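Local coordinates for cupin 2, conserved barrel domain protein (Shewanella frigidimarina NCIMB 400, PDB 3D82) that is of unknown function but binds a nickel ion in its cupin barrel and probably belongs to the YdbB-like cupins, at residues K5-N10 with R23-M28. Numbering follows the deposited sequence.
Sequences KVINFN and RVIAEM
Ile-7 and Ile-25 meet through their methyl groups, with Ile-7 CG2 3.8 Å from Ile-25 CD1. The two side chains lie obliquely across each other. Ile-7 touches the strand 23-28 with both of its branches. CG2 meets Ile-25. The longer branch, with CG1 anti to the carbonyl carbon (chi1 -59°), passes the Ile-25 carbonyl and ends at Ala-26. Ile-7 CG1 lies 3.9 Å from Ile-25 O, and Ile-7 CD1 ends 4.1 Å from Ala-26 CB. With an alanine in place of Ile-7, Ile-25 CD1 and Ala-26 CB would probably both lose their methyl neighbour from the segment 5-10, and the Ile-25 carbonyl O its CG1 neighbour.

Ile-25 and Ala-26 both point toward the segment 5-10 because they form a classic beta bulge opposite Phe-33 on the strand 31-39. The strand 23-28 is the outermost strand of its sheet within this chain. The contact thus joins the N-terminal segment to one margin of the cupin barrel, and no hydrogen bond crosses between the two segments.

Ile-25 CG1 sits between the backbone N and the carbonyl carbon (chi1 59°), and the chain then extends to carry CD1 out to Phe-9. This methyl, Ile-25 CD1, lies in the ring plane, at the edge, 3.8 Å from Phe-9 CD1 and equally far from Phe-9 CE1. The two side chains run nearly perpendicular. One methyl of Ile-25 therefore serves both Ile-7 and Phe-9. Lys-12 of the helix 9-14 also packs on both isoleucines.

Asn-8 points away from the strand 23-28 and N-caps the helix, its OD1 accepting a hydrogen bond from Asp-11 N. Asn-8 ND2 hydrogen-bonds Glu-76 OE2 of the second subunit, and Ile-7 and Asn-8 pair in an antiparallel ladder with a strand of that subunit.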
loop_
_atom_site.group_PDB
_atom_site.type_symbol
_atom_site.label_atom_id
_atom_site.label_comp_id
_atom_site.label_asym_id
_atom_site.label_seq_id
_atom_site.Cartn_x
_atom_site.Cartn_y
_atom_site.Cartn_z
ATOM N N LYS D 5 -4.463 15.154 -7.417
ATOM C CA LYS D 5 -4.682 13.717 -7.175
ATOM C C LYS D 5 -3.589 13.017 -6.335
ATOM O O LYS D 5 -3.728 11.826 -6.058
ATOM C CB LYS D 5 -4.957 12.926 -8.488
ATOM C CG LYS D 5 -6.390 13.044 -9.037
ATOM C CD LYS D 5 -6.565 14.077 -10.146
ATOM C CE LYS D 5 -6.045 13.539 -11.494
ATOM N NZ LYS D 5 -6.347 14.439 -12.645
ATOM N N VAL D 6 -2.520 13.714 -5.928
ATOM C CA VAL D 6 -1.499 13.101 -5.047
ATOM C C VAL D 6 -2.126 12.931 -3.661
ATOM O O VAL D 6 -2.698 13.875 -3.148
ATOM C CB VAL D 6 -0.215 13.947 -4.928
ATOM C CG1 VAL D 6 0.676 13.426 -3.783
ATOM C CG2 VAL D 6 0.555 13.969 -6.273
ATOM N N ILE D 7 -2.039 11.728 -3.089
ATOM C CA ILE D 7 -2.632 11.418 -1.776
ATOM C C ILE D 7 -1.546 11.323 -0.721
ATOM O O ILE D 7 -0.647 10.502 -0.851
ATOM C CB ILE D 7 -3.386 10.045 -1.780
ATOM C CG1 ILE D 7 -4.519 10.009 -2.821
ATOM C CG2 ILE D 7 -3.884 9.660 -0.380
ATOM C CD1 ILE D 7 -4.232 9.043 -3.991
ATOM N N ASN D 8 -1.663 12.121 0.331
ATOM C CA ASN D 8 -0.744 12.120 1.454
ATOM C C ASN D 8 -1.469 11.433 2.620
ATOM O O ASN D 8 -2.492 11.923 3.101
ATOM C CB ASN D 8 -0.335 13.556 1.770
ATOM C CG ASN D 8 0.648 13.653 2.918
ATOM O OD1 ASN D 8 0.305 13.360 4.064
ATOM N ND2 ASN D 8 1.869 14.094 2.625
ATOM N N PHE D 9 -0.915 10.323 3.094
ATOM C CA PHE D 9 -1.563 9.526 4.149
ATOM C C PHE D 9 -1.818 10.319 5.426
ATOM O O PHE D 9 -2.922 10.246 5.943
ATOM C CB PHE D 9 -0.808 8.237 4.449
ATOM C CG PHE D 9 -0.581 7.371 3.241
ATOM C CD1 PHE D 9 -1.662 6.952 2.461
ATOM C CD2 PHE D 9 0.698 6.948 2.897
ATOM C CE1 PHE D 9 -1.469 6.135 1.332
ATOM C CE2 PHE D 9 0.898 6.115 1.770
ATOM C CZ PHE D 9 -0.205 5.716 1.000
ATOM N N ASN D 10 -0.832 11.102 5.893
ATOM C CA ASN D 10 -1.007 11.938 7.098
ATOM C C ASN D 10 -2.163 12.928 6.930
ATOM O O ASN D 10 -2.954 13.111 7.870
ATOM C CB ASN D 10 0.273 12.714 7.448
ATOM C CG ASN D 10 0.181 13.444 8.802
ATOM O OD1 ASN D 10 -0.032 12.821 9.833
ATOM N ND2 ASN D 10 0.360 14.757 8.791
ATOM N N ARG D 23 -12.157 4.926 5.547
ATOM C CA ARG D 23 -12.356 6.021 4.610
ATOM C C ARG D 23 -11.622 5.663 3.322
ATOM O O ARG D 23 -10.412 5.496 3.350
ATOM C CB ARG D 23 -11.780 7.314 5.167
ATOM C CG ARG D 23 -12.432 7.803 6.450
ATOM C CD ARG D 23 -13.861 8.307 6.255
ATOM N NE ARG D 23 -14.206 9.226 7.342
ATOM C CZ ARG D 23 -14.716 8.897 8.537
ATOM N NH1 ARG D 23 -14.997 7.634 8.887
ATOM N NH2 ARG D 23 -14.959 9.874 9.410
ATOM N N VAL D 24 -12.360 5.578 2.209
ATOM C CA VAL D 24 -11.783 5.276 0.897
ATOM C C VAL D 24 -10.942 6.468 0.429
ATOM O O VAL D 24 -11.465 7.545 0.249
ATOM C CB VAL D 24 -12.881 4.951 -0.161
ATOM C CG1 VAL D 24 -12.266 4.790 -1.560
ATOM C CG2 VAL D 24 -13.665 3.675 0.248
ATOM N N ILE D 25 -9.640 6.274 0.271
ATOM C CA ILE D 25 -8.746 7.352 -0.218
ATOM C C ILE D 25 -8.353 7.227 -1.694
ATOM O O ILE D 25 -7.902 8.202 -2.294
ATOM C CB ILE D 25 -7.479 7.538 0.649
ATOM C CG1 ILE D 25 -6.622 6.275 0.726
ATOM C CG2 ILE D 25 -7.865 8.042 2.049
ATOM C CD1 ILE D 25 -5.280 6.538 1.301
ATOM N N ALA D 26 -8.489 6.040 -2.272
ATOM C CA ALA D 26 -8.141 5.843 -3.675
ATOM C C ALA D 26 -8.806 4.608 -4.226
ATOM O O ALA D 26 -9.271 3.750 -3.469
ATOM C CB ALA D 26 -6.629 5.738 -3.828
ATOM N N GLU D 27 -8.865 4.555 -5.552
ATOM C CA GLU D 27 -9.397 3.429 -6.281
ATOM C C GLU D 27 -8.429 3.008 -7.376
ATOM O O GLU D 27 -7.884 3.863 -8.069
ATOM C CB GLU D 27 -10.744 3.777 -6.877
ATOM C CG GLU D 27 -11.794 3.967 -5.796
ATOM C CD GLU D 27 -13.191 3.976 -6.346
ATOM O OE1 GLU D 27 -13.490 4.891 -7.142
ATOM O OE2 GLU D 27 -13.981 3.064 -5.984
HETATM N N MSE D 28 -8.212 1.698 -7.482
HETATM C CA MSE D 28 -7.362 1.068 -8.499
HETATM C C MSE D 28 -8.217 -0.023 -9.130
HETATM O O MSE D 28 -8.459 -1.045 -8.501
HETATM C CB MSE D 28 -6.120 0.451 -7.850
HETATM C CG MSE D 28 -5.237 -0.371 -8.799
HETATM SE SE MSE D 28 -3.908 -1.355 -7.774
HETATM C CE MSE D 28 -4.981 -2.491 -6.640
#